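PDB 3QRA: attachment invasion locus protein from Yersinia pestis, which probably promotes attachment to and invasion of eukaryotic cells by the bacterium, from its outer-membrane beta-barrel and by a mechanism still unknown. Local coordinates for residues Glu4-Gly10 and Leu151-Phe157; Tyr11-Arg15 and Ala49-Arg53; Lys113-Gly119 and Tyr136-Asp142. One frame throughout, in Å; residues are numbered along the deposited sequence.

Contact 1 (Glu4-Gly10 and Leu151-Phe157); sequences ESSISIG and LGAGYRF. With C8E ((hydroxyethyloxy)tri(ethyloxy)octane), chain B.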
loop_
_atom_site.group_PDB
_atom_site.type_symbol
_atom_site.label_atom_id
_atom_site.label_comp_id
_atom_site.label_asym_id
_atom_site.label_seq_id
_atom_site.Cartn_x
_atom_site.Cartn_y
_atom_site.Cartn_z
ATOM N N GLU A 4 22.753 -0.412 -5.918
ATOM C CA GLU A 4 22.272 -0.693 -4.558
ATOM C C GLU A 4 20.796 -1.020 -4.500
ATOM O O GLU A 4 19.980 -0.398 -5.189
ATOM C CB GLU A 4 22.605 0.453 -3.599
ATOM C CG GLU A 4 24.110 0.583 -3.327
ATOM C CD GLU A 4 24.443 1.681 -2.333
ATOM O OE1 GLU A 4 23.596 2.572 -2.102
ATOM O OE2 GLU A 4 25.560 1.654 -1.786
ATOM N N SER A 5 20.473 -1.994 -3.646
ATOM C CA SER A 5 19.106 -2.432 -3.404
ATOM C C SER A 5 18.654 -1.948 -2.032
ATOM O O SER A 5 19.455 -1.896 -1.091
ATOM C CB SER A 5 19.042 -3.969 -3.404
ATOM O OG SER A 5 19.436 -4.512 -4.651
ATOM N N SER A 6 17.371 -1.630 -1.916
ATOM C CA SER A 6 16.763 -1.324 -0.625
ATOM C C SER A 6 15.552 -2.224 -0.426
ATOM O O SER A 6 14.724 -2.367 -1.309
ATOM C CB SER A 6 16.315 0.137 -0.575
ATOM O OG SER A 6 17.398 1.019 -0.856
ATOM N N ILE A 7 15.459 -2.844 0.737
ATOM C CA ILE A 7 14.311 -3.681 1.026
ATOM C C ILE A 7 13.715 -3.176 2.329
ATOM O O ILE A 7 14.444 -2.928 3.304
ATOM C CB ILE A 7 14.722 -5.181 1.133
ATOM C CG1 ILE A 7 13.521 -6.067 1.476
ATOM C CG2 ILE A 7 15.847 -5.374 2.153
ATOM C CD1 ILE A 7 12.459 -6.088 0.399
ATOM N N SER A 8 12.398 -3.004 2.332
ATOM C CA SER A 8 11.711 -2.541 3.530
ATOM C C SER A 8 10.394 -3.262 3.779
ATOM O O SER A 8 9.723 -3.712 2.839
ATOM C CB SER A 8 11.471 -1.028 3.484
ATOM O OG SER A 8 10.724 -0.629 2.336
ATOM N N ILE A 9 10.042 -3.357 5.061
ATOM C CA ILE A 9 8.723 -3.830 5.454
ATOM C C ILE A 9 8.079 -2.749 6.304
ATOM O O ILE A 9 8.764 -2.025 7.029
ATOM C CB ILE A 9 8.770 -5.189 6.225
ATOM C CG1 ILE A 9 7.367 -5.794 6.317
ATOM C CG2 ILE A 9 9.398 -5.028 7.616
ATOM C CD1 ILE A 9 7.352 -7.234 6.836
ATOM N N GLY A 10 6.762 -2.628 6.213
ATOM C CA GLY A 10 6.095 -1.546 6.907
ATOM C C GLY A 10 4.629 -1.775 7.181
ATOM O O GLY A 10 4.007 -2.692 6.637
ATOM N N LEU A 151 4.114 3.007 6.014
ATOM C CA LEU A 151 5.303 3.493 6.713
ATOM C C LEU A 151 6.153 2.298 7.118
ATOM O O LEU A 151 5.713 1.461 7.902
ATOM C CB LEU A 151 4.911 4.283 7.956
ATOM C CG LEU A 151 6.062 4.719 8.875
ATOM C CD1 LEU A 151 6.990 5.700 8.165
ATOM C CD2 LEU A 151 5.517 5.337 10.161
ATOM N N GLY A 152 7.370 2.228 6.591
ATOM C CA GLY A 152 8.203 1.056 6.765
ATOM C C GLY A 152 9.672 1.376 6.936
ATOM O O GLY A 152 10.079 2.532 6.961
ATOM N N ALA A 153 10.468 0.329 7.076
ATOM C CA ALA A 153 11.896 0.486 7.300
ATOM C C ALA A 153 12.612 -0.770 6.850
ATOM O O ALA A 153 12.006 -1.842 6.707
ATOM C CB ALA A 153 12.196 0.777 8.781
ATOM N N GLY A 154 13.911 -0.632 6.622
ATOM C CA GLY A 154 14.703 -1.756 6.183
ATOM C C GLY A 154 16.119 -1.331 5.860
ATOM O O GLY A 154 16.641 -0.379 6.439
ATOM N N TYR A 155 16.734 -2.023 4.912
ATOM C CA TYR A 155 18.158 -1.857 4.688
ATOM C C TYR A 155 18.474 -1.611 3.239
ATOM O O TYR A 155 17.697 -1.972 2.364
ATOM C CB TYR A 155 18.897 -3.096 5.151
ATOM C CG TYR A 155 18.620 -3.404 6.592
ATOM C CD1 TYR A 155 19.291 -2.728 7.606
ATOM C CD2 TYR A 155 17.670 -4.352 6.944
ATOM C CE1 TYR A 155 19.039 -3.004 8.937
ATOM C CE2 TYR A 155 17.406 -4.632 8.273
ATOM C CZ TYR A 155 18.091 -3.957 9.263
ATOM O OH TYR A 155 17.826 -4.238 10.585
ATOM N N ARG A 156 19.625 -0.990 3.007
ATOM C CA ARG A 156 20.147 -0.749 1.685
ATOM C C ARG A 156 21.565 -1.238 1.559
ATOM O O ARG A 156 22.338 -0.913 2.364
ATOM C CB ARG A 156 20.149 0.732 1.396
ATOM C CG ARG A 156 20.734 0.999 0.108
ATOM C CD ARG A 156 20.404 2.296 -0.385
ATOM N NE ARG A 156 21.086 3.299 0.335
ATOM C CZ ARG A 156 21.607 4.343 -0.256
ATOM N NH1 ARG A 156 21.448 4.448 -1.523
ATOM N NH2 ARG A 156 22.222 5.278 0.401
ATOM N N PHE A 157 21.842 -1.999 0.526
ATOM C CA PHE A 157 23.088 -2.745 0.412
ATOM C C PHE A 157 23.434 -2.886 -1.055
ATOM O O PHE A 157 22.533 -2.961 -1.888
ATOM C CB PHE A 157 22.904 -4.142 1.014
ATOM C CG PHE A 157 21.692 -4.871 0.482
ATOM C CD1 PHE A 157 20.431 -4.627 1.011
ATOM C CD2 PHE A 157 21.811 -5.788 -0.551
ATOM C CE1 PHE A 157 19.316 -5.281 0.517
ATOM C CE2 PHE A 157 20.699 -6.450 -1.046
ATOM C CZ PHE A 157 19.451 -6.195 -0.514
ATOM O OXT PHE A 157 24.600 -2.945 -1.438
HETATM C C1 C8E B . 11.443 -8.356 5.128
HETATM C C2 C8E B . 12.600 -7.372 4.993
HETATM C C3 C8E B . 12.438 -6.191 5.944
HETATM C C4 C8E B . 13.698 -5.956 6.769
HETATM C C5 C8E B . 13.400 -6.006 8.268
HETATM C C6 C8E B . 13.448 -4.597 8.847
HETATM C C7 C8E B . 12.644 -4.488 10.138
HETATM C C8 C8E B . 12.118 -3.071 10.340
HETATM O O9 C8E B . 10.746 -3.155 10.663
HETATM C C10 C8E B . 10.154 -1.918 10.995
HETATM C C11 C8E B . 8.867 -1.837 10.189
HETATM O O12 C8E B . 8.136 -0.689 10.553
HETATM C C13 C8E B . 8.853 0.478 10.277
HETATM C C14 C8E B . 8.400 1.597 11.194
HETATM O O15 C8E B . 8.907 2.807 10.671
HETATM C C16 C8E B . 10.242 3.041 11.068
HETATM C C17 C8E B . 10.340 3.136 12.584
HETATM O O HOH W 1 26.433 -0.744 -0.649
HETATM O O HOH W 2 22.121 -4.577 -4.794
#
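S5, I7 and I9 pair with F157, Y155 and A153 to close the eight-stranded antiparallel barrel, where the first strand (5-18) meets the last (144-156). The seam rests on backbone bonding: each of these three pairs makes both N-H...O bonds, as with I7 N to Y155 O at 2.9 Å. At the alternating non-hydrogen-bonded pair G10 and G152, two residues without side chains, the CA atoms come within 3.4 Å.

Charge acts at the inward-facing R156. E4 OE1 lies 2.9 Å from R156 NH1, but over a face of the guanidinium, with the carboxylate plane turned 81° to it; no N-H points at the oxygen, so the attraction is purely electrostatic. The directed grip on R156 NE comes from the carbonyl of P128, while E37 adds a second salt bridge to NH1.

Apolar contacts lie on the other side of the sheet. With chi1 at 51°, F157 CG sits between its backbone N and carbonyl carbon, and the ring folds over S5: S5 CB is 4.0 Å from the ring centroid and 26° off the normal, a CH-pi contact. I7 CG2 meets the edge of the F157 ring, 3.8 Å from F157 CE1. Along this outer face, I9 CG2 packs 3.7 Å from C3 of a detergent tail.

Water 1 ties E4 to the C-terminal carboxylate, donating to E4 OE2 at 2.8 Å and to F157 OXT at 3.0 Å.

Contact 2 (Tyr11-Arg15 and Ala49-Arg53); sequences YAQSR and AQTRR. With C8E ((hydroxyethyloxy)tri(ethyloxy)octane), chain G; C8E ((hydroxyethyloxy)tri(ethyloxy)octane), chain B.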
loop_
_atom_site.group_PDB
_atom_site.type_symbol
_atom_site.label_atom_id
_atom_site.label_comp_id
_atom_site.label_asym_id
_atom_site.label_seq_id
_atom_site.Cartn_x
_atom_site.Cartn_y
_atom_site.Cartn_z
ATOM N N TYR A 11 4.092 -0.912 8.035
ATOM C CA TYR A 11 2.673 -0.864 8.329
ATOM C C TYR A 11 1.946 -0.319 7.117
ATOM O O TYR A 11 2.465 0.561 6.408
ATOM C CB TYR A 11 2.421 0.084 9.495
ATOM C CG TYR A 11 3.103 -0.292 10.785
ATOM C CD1 TYR A 11 2.508 -1.186 11.670
ATOM C CD2 TYR A 11 4.333 0.269 11.134
ATOM C CE1 TYR A 11 3.119 -1.521 12.860
ATOM C CE2 TYR A 11 4.956 -0.065 12.319
ATOM C CZ TYR A 11 4.344 -0.961 13.175
ATOM O OH TYR A 11 4.951 -1.293 14.353
ATOM N N ALA A 12 0.761 -0.864 6.863
ATOM C CA ALA A 12 -0.157 -0.245 5.906
ATOM C C ALA A 12 -1.525 -0.048 6.560
ATOM O O ALA A 12 -1.996 -0.910 7.303
ATOM C CB ALA A 12 -0.265 -1.096 4.647
ATOM N N GLN A 13 -2.160 1.093 6.308
ATOM C CA GLN A 13 -3.490 1.323 6.857
ATOM C C GLN A 13 -4.329 1.999 5.780
ATOM O O GLN A 13 -3.878 2.960 5.154
ATOM C CB GLN A 13 -3.418 2.202 8.102
ATOM C CG GLN A 13 -4.782 2.521 8.695
ATOM C CD GLN A 13 -4.811 2.388 10.206
ATOM O OE1 GLN A 13 -5.838 2.036 10.785
ATOM N NE2 GLN A 13 -3.687 2.684 10.852
ATOM N N SER A 14 -5.521 1.471 5.544
ATOM C CA SER A 14 -6.406 2.014 4.517
ATOM C C SER A 14 -7.603 2.728 5.135
ATOM O O SER A 14 -8.044 2.402 6.244
ATOM C CB SER A 14 -6.923 0.902 3.587
ATOM O OG SER A 14 -5.884 0.228 2.903
ATOM N N ARG A 15 -8.093 3.730 4.410
ATOM C CA ARG A 15 -9.402 4.314 4.607
ATOM C C ARG A 15 -10.220 3.907 3.390
ATOM O O ARG A 15 -9.724 3.940 2.269
ATOM C CB ARG A 15 -9.311 5.839 4.674
ATOM C CG ARG A 15 -8.644 6.386 5.941
ATOM C CD ARG A 15 -8.815 7.905 6.014
ATOM N NE ARG A 15 -8.310 8.460 7.265
ATOM N N ALA A 49 1.248 -4.348 -1.236
ATOM C CA ALA A 49 0.543 -3.959 -0.019
ATOM C C ALA A 49 -0.682 -4.831 0.194
ATOM O O ALA A 49 -1.330 -5.274 -0.758
ATOM C CB ALA A 49 0.135 -2.467 -0.078
ATOM N N GLN A 50 -1.000 -5.078 1.455
ATOM C CA GLN A 50 -2.246 -5.744 1.773
ATOM C C GLN A 50 -2.806 -5.132 3.037
ATOM O O GLN A 50 -2.070 -4.872 3.977
ATOM C CB GLN A 50 -2.035 -7.255 1.914
ATOM C CG GLN A 50 -1.803 -7.751 3.325
ATOM C CD GLN A 50 -2.077 -9.243 3.460
ATOM O OE1 GLN A 50 -1.909 -10.005 2.502
ATOM N NE2 GLN A 50 -2.533 -9.661 4.641
ATOM N N THR A 51 -4.109 -4.854 3.037
ATOM C CA THR A 51 -4.811 -4.451 4.248
ATOM C C THR A 51 -6.109 -5.239 4.356
ATOM O O THR A 51 -6.630 -5.755 3.369
ATOM C CB THR A 51 -5.136 -2.939 4.283
ATOM O OG1 THR A 51 -5.972 -2.600 3.166
ATOM C CG2 THR A 51 -3.857 -2.100 4.261
ATOM N N ARG A 52 -6.629 -5.349 5.563
ATOM C CA ARG A 52 -7.831 -6.144 5.743
ATOM C C ARG A 52 -8.552 -5.748 6.997
ATOM O O ARG A 52 -7.980 -5.162 7.918
ATOM C CB ARG A 52 -7.493 -7.639 5.778
ATOM C CG ARG A 52 -6.593 -8.044 6.930
ATOM C CD ARG A 52 -6.027 -9.450 6.720
ATOM N NE ARG A 52 -5.519 -10.029 7.961
ATOM N N ARG A 53 -9.838 -6.055 7.012
ATOM C CA ARG A 53 -10.633 -5.948 8.219
ATOM C C ARG A 53 -11.487 -7.196 8.225
ATOM O O ARG A 53 -12.360 -7.341 7.382
ATOM C CB ARG A 53 -11.513 -4.694 8.172
ATOM C CG ARG A 53 -12.397 -4.506 9.397
ATOM C CD ARG A 53 -13.436 -3.412 9.164
HETATM C C1 C8E G . 0.903 3.622 8.425
HETATM C C2 C8E G . 0.341 3.206 9.785
HETATM C C3 C8E G . 1.445 3.129 10.836
HETATM C C4 C8E G . 0.889 3.106 12.258
HETATM C C5 C8E G . 1.974 2.741 13.269
HETATM C C6 C8E G . 1.640 1.464 14.035
HETATM C C7 C8E G . 1.778 1.677 15.539
HETATM C C8 C8E G . 1.299 0.465 16.329
HETATM C C1 C8E B . 11.443 -8.356 5.128
HETATM C C2 C8E B . 12.600 -7.372 4.993
HETATM C C3 C8E B . 12.438 -6.191 5.944
HETATM C C4 C8E B . 13.698 -5.956 6.769
HETATM C C5 C8E B . 13.400 -6.006 8.268
HETATM C C6 C8E B . 13.448 -4.597 8.847
HETATM C C7 C8E B . 12.644 -4.488 10.138
HETATM C C8 C8E B . 12.118 -3.071 10.340
HETATM O O9 C8E B . 10.746 -3.155 10.663
HETATM C C10 C8E B . 10.154 -1.918 10.995
HETATM C C11 C8E B . 8.867 -1.837 10.189
HETATM O O12 C8E B . 8.136 -0.689 10.553
HETATM C C13 C8E B . 8.853 0.478 10.277
HETATM C C14 C8E B . 8.400 1.597 11.194
HETATM O O15 C8E B . 8.907 2.807 10.671
HETATM C C16 C8E B . 10.242 3.041 11.068
HETATM C C17 C8E B . 10.340 3.136 12.584
#
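Inside the barrel, S14 and T51 join two strands, 5-18 and 42-53, that are not neighbours in the sheet: strand 28-37 stands between them in the order. The segment axes approach no closer than 6.7 Å, at 57° to each other, and the nearest CA atoms, those of Q13 and T51, are 6.5 Å apart, too far for beta pairing.

One hydrogen bond carries the polar part, S14 OG to T51 OG1 at 2.8 Å, and either hydroxyl could be its donor. Both branches of T51 take part. Its chi1 of 60° sets OG1 between the backbone N and the carbonyl carbon, where it meets S14, and leaves CG2 anti to the carbonyl carbon, directed at A12. There the T51 methyl packs 3.7 Å from A12 CB and also lies 3.4 Å from S14 OG, so that this single threonine spans two successive inward-facing residues of the first strand.

Y11 points to the outer surface instead. A detergent tail runs over its ring, with C6 of that molecule 3.5 Å above the ring plane and over its centre, consistent with a membrane-facing position.

S14 OG is also hydrogen-bonded to T148 OG1, so two linked hydrogen bonds connect three hydroxyls, of T148, S14 and T51, across strands 144-156, 5-18 and 42-53. A12 touches T148 and M150 of strand 144-156 and bonds through its backbone to G29 of strand 28-37, while T51 rests against P27 and against Y71 of strand 66-81.

Contact 3 (Lys113-Gly119 and Tyr136-Asp142); sequences KTSLAYG and YEYSKLD. With C8E ((hydroxyethyloxy)tri(ethyloxy)octane), chain C; C8E ((hydroxyethyloxy)tri(ethyloxy)octane), chain D; C8E ((hydroxyethyloxy)tri(ethyloxy)octane), chain H.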
loop_
_atom_site.group_PDB
_atom_site.type_symbol
_atom_site.label_atom_id
_atom_site.label_comp_id
_atom_site.label_asym_id
_atom_site.label_seq_id
_atom_site.Cartn_x
_atom_site.Cartn_y
_atom_site.Cartn_z
ATOM N N LYS A 113 -13.235 -6.457 -7.071
ATOM C CA LYS A 113 -12.921 -5.592 -8.199
ATOM C C LYS A 113 -11.429 -5.336 -8.276
ATOM O O LYS A 113 -10.762 -5.171 -7.254
ATOM C CB LYS A 113 -13.680 -4.261 -8.069
ATOM C CG LYS A 113 -13.304 -3.204 -9.108
ATOM C CD LYS A 113 -13.853 -3.558 -10.489
ATOM C CE LYS A 113 -13.506 -2.477 -11.514
ATOM N NZ LYS A 113 -14.051 -2.794 -12.862
ATOM N N THR A 114 -10.916 -5.300 -9.503
ATOM C CA THR A 114 -9.536 -4.905 -9.767
ATOM C C THR A 114 -9.535 -3.623 -10.585
ATOM O O THR A 114 -10.264 -3.506 -11.576
ATOM C CB THR A 114 -8.794 -5.985 -10.572
ATOM O OG1 THR A 114 -8.880 -7.236 -9.881
ATOM C CG2 THR A 114 -7.326 -5.602 -10.766
ATOM N N SER A 115 -8.719 -2.658 -10.173
ATOM C CA SER A 115 -8.632 -1.401 -10.888
ATOM C C SER A 115 -7.203 -0.915 -10.820
ATOM O O SER A 115 -6.348 -1.572 -10.223
ATOM C CB SER A 115 -9.571 -0.363 -10.267
ATOM O OG SER A 115 -9.713 0.768 -11.115
ATOM N N LEU A 116 -6.939 0.231 -11.432
ATOM C CA LEU A 116 -5.615 0.841 -11.320
ATOM C C LEU A 116 -5.364 1.298 -9.883
ATOM O O LEU A 116 -6.294 1.703 -9.166
ATOM C CB LEU A 116 -5.509 2.039 -12.258
ATOM C CG LEU A 116 -5.494 1.706 -13.751
ATOM C CD1 LEU A 116 -5.603 2.987 -14.582
ATOM C CD2 LEU A 116 -4.222 0.920 -14.099
ATOM N N ALA A 117 -4.106 1.219 -9.462
ATOM C CA ALA A 117 -3.684 1.833 -8.209
ATOM C C ALA A 117 -2.560 2.820 -8.509
ATOM O O ALA A 117 -1.727 2.571 -9.380
ATOM C CB ALA A 117 -3.213 0.778 -7.228
ATOM N N TYR A 118 -2.533 3.925 -7.776
ATOM C CA TYR A 118 -1.577 4.999 -8.035
ATOM C C TYR A 118 -0.918 5.354 -6.724
ATOM O O TYR A 118 -1.591 5.453 -5.721
ATOM C CB TYR A 118 -2.305 6.245 -8.519
ATOM C CG TYR A 118 -3.328 6.022 -9.602
ATOM C CD1 TYR A 118 -2.981 6.134 -10.939
ATOM C CD2 TYR A 118 -4.651 5.725 -9.290
ATOM C CE1 TYR A 118 -3.928 5.963 -11.942
ATOM C CE2 TYR A 118 -5.603 5.543 -10.290
ATOM C CZ TYR A 118 -5.230 5.659 -11.609
ATOM O OH TYR A 118 -6.160 5.481 -12.613
ATOM N N GLY A 119 0.385 5.589 -6.719
ATOM C CA GLY A 119 1.056 5.905 -5.474
ATOM C C GLY A 119 2.149 6.946 -5.606
ATOM O O GLY A 119 2.601 7.271 -6.702
ATOM N N TYR A 136 1.841 6.961 -0.049
ATOM C CA TYR A 136 0.388 6.954 -0.120
ATOM C C TYR A 136 -0.024 6.316 -1.443
ATOM O O TYR A 136 0.668 6.447 -2.470
ATOM C CB TYR A 136 -0.188 8.374 -0.008
ATOM C CG TYR A 136 -1.680 8.422 -0.255
ATOM C CD1 TYR A 136 -2.580 8.074 0.751
ATOM C CD2 TYR A 136 -2.194 8.813 -1.490
ATOM C CE1 TYR A 136 -3.950 8.116 0.531
ATOM C CE2 TYR A 136 -3.568 8.847 -1.718
ATOM C CZ TYR A 136 -4.432 8.496 -0.703
ATOM O OH TYR A 136 -5.796 8.526 -0.907
ATOM N N GLU A 137 -1.145 5.607 -1.408
ATOM C CA GLU A 137 -1.667 4.926 -2.573
ATOM C C GLU A 137 -3.167 5.149 -2.657
ATOM O O GLU A 137 -3.829 5.213 -1.645
ATOM C CB GLU A 137 -1.389 3.440 -2.421
ATOM C CG GLU A 137 -1.910 2.566 -3.532
ATOM C CD GLU A 137 -1.379 1.163 -3.356
ATOM O OE1 GLU A 137 -0.156 0.984 -3.553
ATOM O OE2 GLU A 137 -2.164 0.265 -2.974
ATOM N N TYR A 138 -3.693 5.242 -3.870
ATOM C CA TYR A 138 -5.120 5.443 -4.103
ATOM C C TYR A 138 -5.605 4.465 -5.164
ATOM O O TYR A 138 -4.923 4.227 -6.165
ATOM C CB TYR A 138 -5.375 6.872 -4.579
ATOM C CG TYR A 138 -6.804 7.139 -4.982
ATOM C CD1 TYR A 138 -7.789 7.371 -4.022
ATOM C CD2 TYR A 138 -7.172 7.177 -6.328
ATOM C CE1 TYR A 138 -9.115 7.633 -4.401
ATOM C CE2 TYR A 138 -8.486 7.437 -6.711
ATOM C CZ TYR A 138 -9.447 7.656 -5.748
ATOM O OH TYR A 138 -10.741 7.921 -6.140
ATOM N N SER A 139 -6.766 3.864 -4.935
ATOM C CA SER A 139 -7.383 3.043 -5.969
ATOM C C SER A 139 -8.889 3.223 -5.902
ATOM O O SER A 139 -9.471 3.196 -4.817
ATOM C CB SER A 139 -7.003 1.567 -5.796
ATOM O OG SER A 139 -7.567 0.751 -6.815
ATOM N N LYS A 140 -9.519 3.431 -7.055
ATOM C CA LYS A 140 -10.971 3.492 -7.107
ATOM C C LYS A 140 -11.528 2.224 -7.743
ATOM O O LYS A 140 -11.236 1.908 -8.898
ATOM C CB LYS A 140 -11.478 4.738 -7.853
ATOM C CG LYS A 140 -12.990 4.925 -7.702
ATOM C CD LYS A 140 -13.455 6.313 -8.122
ATOM C CE LYS A 140 -14.944 6.487 -7.839
ATOM N NZ LYS A 140 -15.395 7.868 -8.135
ATOM N N LEU A 141 -12.313 1.493 -6.960
ATOM C CA LEU A 141 -12.886 0.221 -7.364
ATOM C C LEU A 141 -14.379 0.417 -7.563
ATOM O O LEU A 141 -15.169 0.276 -6.623
ATOM C CB LEU A 141 -12.619 -0.840 -6.289
ATOM C CG LEU A 141 -11.162 -1.000 -5.832
ATOM C CD1 LEU A 141 -11.083 -1.933 -4.622
ATOM C CD2 LEU A 141 -10.273 -1.507 -6.970
ATOM N N ASP A 142 -14.756 0.753 -8.794
ATOM C CA ASP A 142 -16.106 1.212 -9.095
ATOM C C ASP A 142 -16.462 2.383 -8.184
ATOM O O ASP A 142 -15.846 3.437 -8.272
ATOM C CB ASP A 142 -17.125 0.077 -8.983
ATOM C CG ASP A 142 -16.945 -0.976 -10.064
ATOM O OD1 ASP A 142 -16.485 -0.628 -11.173
ATOM O OD2 ASP A 142 -17.263 -2.154 -9.804
HETATM C C1 C8E C . -9.208 9.178 -12.888
HETATM C C2 C8E C . -8.527 9.738 -11.645
HETATM C C3 C8E C . -7.267 8.961 -11.279
HETATM C C4 C8E C . -6.238 9.894 -10.650
HETATM C C5 C8E C . -5.819 9.445 -9.254
HETATM C C6 C8E C . -4.354 9.786 -8.993
HETATM C C7 C8E C . -3.979 9.579 -7.531
HETATM C C8 C8E C . -2.511 9.899 -7.278
HETATM O O9 C8E C . -2.255 9.993 -5.893
HETATM C C10 C8E C . -1.114 9.257 -5.501
HETATM C C1 C8E D . -14.491 -3.794 -2.339
HETATM C C2 C8E D . -14.986 -4.545 -3.571
HETATM C C3 C8E D . -15.269 -3.580 -4.716
HETATM C C4 C8E D . -16.761 -3.334 -4.910
HETATM C C5 C8E D . -17.019 -2.739 -6.291
HETATM C C6 C8E D . -18.281 -3.314 -6.924
HETATM C C7 C8E D . -17.973 -4.501 -7.831
HETATM C C8 C8E D . -19.233 -5.325 -8.078
HETATM C C1 C8E H . 5.011 10.487 2.273
HETATM C C2 C8E H . 3.866 10.426 1.270
HETATM C C3 C8E H . 3.955 11.559 0.253
HETATM C C4 C8E H . 3.183 11.219 -1.019
HETATM C C5 C8E H . 2.172 12.307 -1.375
HETATM C C6 C8E H . 0.754 11.754 -1.485
HETATM C C7 C8E H . -0.272 12.845 -1.199
HETATM C C8 C8E H . -1.697 12.307 -1.249
HETATM O O9 C8E H . -2.493 12.982 -0.298
HETATM O O HOH W 3 -8.555 3.135 -9.704
#
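L116 O is gripped twice: S139 OG donates to it at 2.8 Å and water 3 at 2.7 Å. The hydroxyl comes from above the carbonyl plane, 41° out of it. Water 3 in turn accepts from K140 N at 2.8 Å, bridging two backbone groups that stand 4.2 Å apart from L116 O to K140 N, too far for direct pairing. Next along, S115 OG, placed anti to its backbone N (chi1 -168°), donates to K140 O at 2.9 Å. Side-chain hydroxyls and a water appear to take the place of direct backbone bonds between L116 and K140, whereas Y118 and Y138 form an ordinary hydrogen-bonded pair, with Y138 N to Y118 O at 2.8 Å.

Outside the barrel, Y118 CD2 lies at the edge of the Y138 ring, 4.2 Å from Y138 CD2, and a detergent chain crosses one face of the Y118 ring. On the inner face, L141 CD2 packs 3.6 Å from S115 CB, and E137 OE2 is held by the hydroxyls of S73 and Y71. At the end of strand 130-141, K113 reaches D142 in a long salt bridge.

Tyrosines turned to detergent, with serine and a buried glutamate inside, are consistent with a membrane-spanning hairpin (108-124 and 130-141) of an outer-membrane barrel.

All three contacts belong to one closed sheet, and outward residues of all three touch detergent, but they hold the sheet in different ways. Contacts 1 and 3 pair adjacent strands, contact 1 joining the ends of the chain and contact 3 the two arms of a local hairpin; both are partly buried. Contact 2 differs in that its crossing atoms are buried inside the barrel, where a hydroxyl pair and methyl packing link non-neighbouring strands. Contacts 1 and 2 share strand 5-18 and meet directly, Y11 N lying 2.9 Å from L151 O, probably hydrogen-bonded. Contact 3 touches neither: its centre is about 24 Å from that of contact 1 and about 13 Å from that of contact 2.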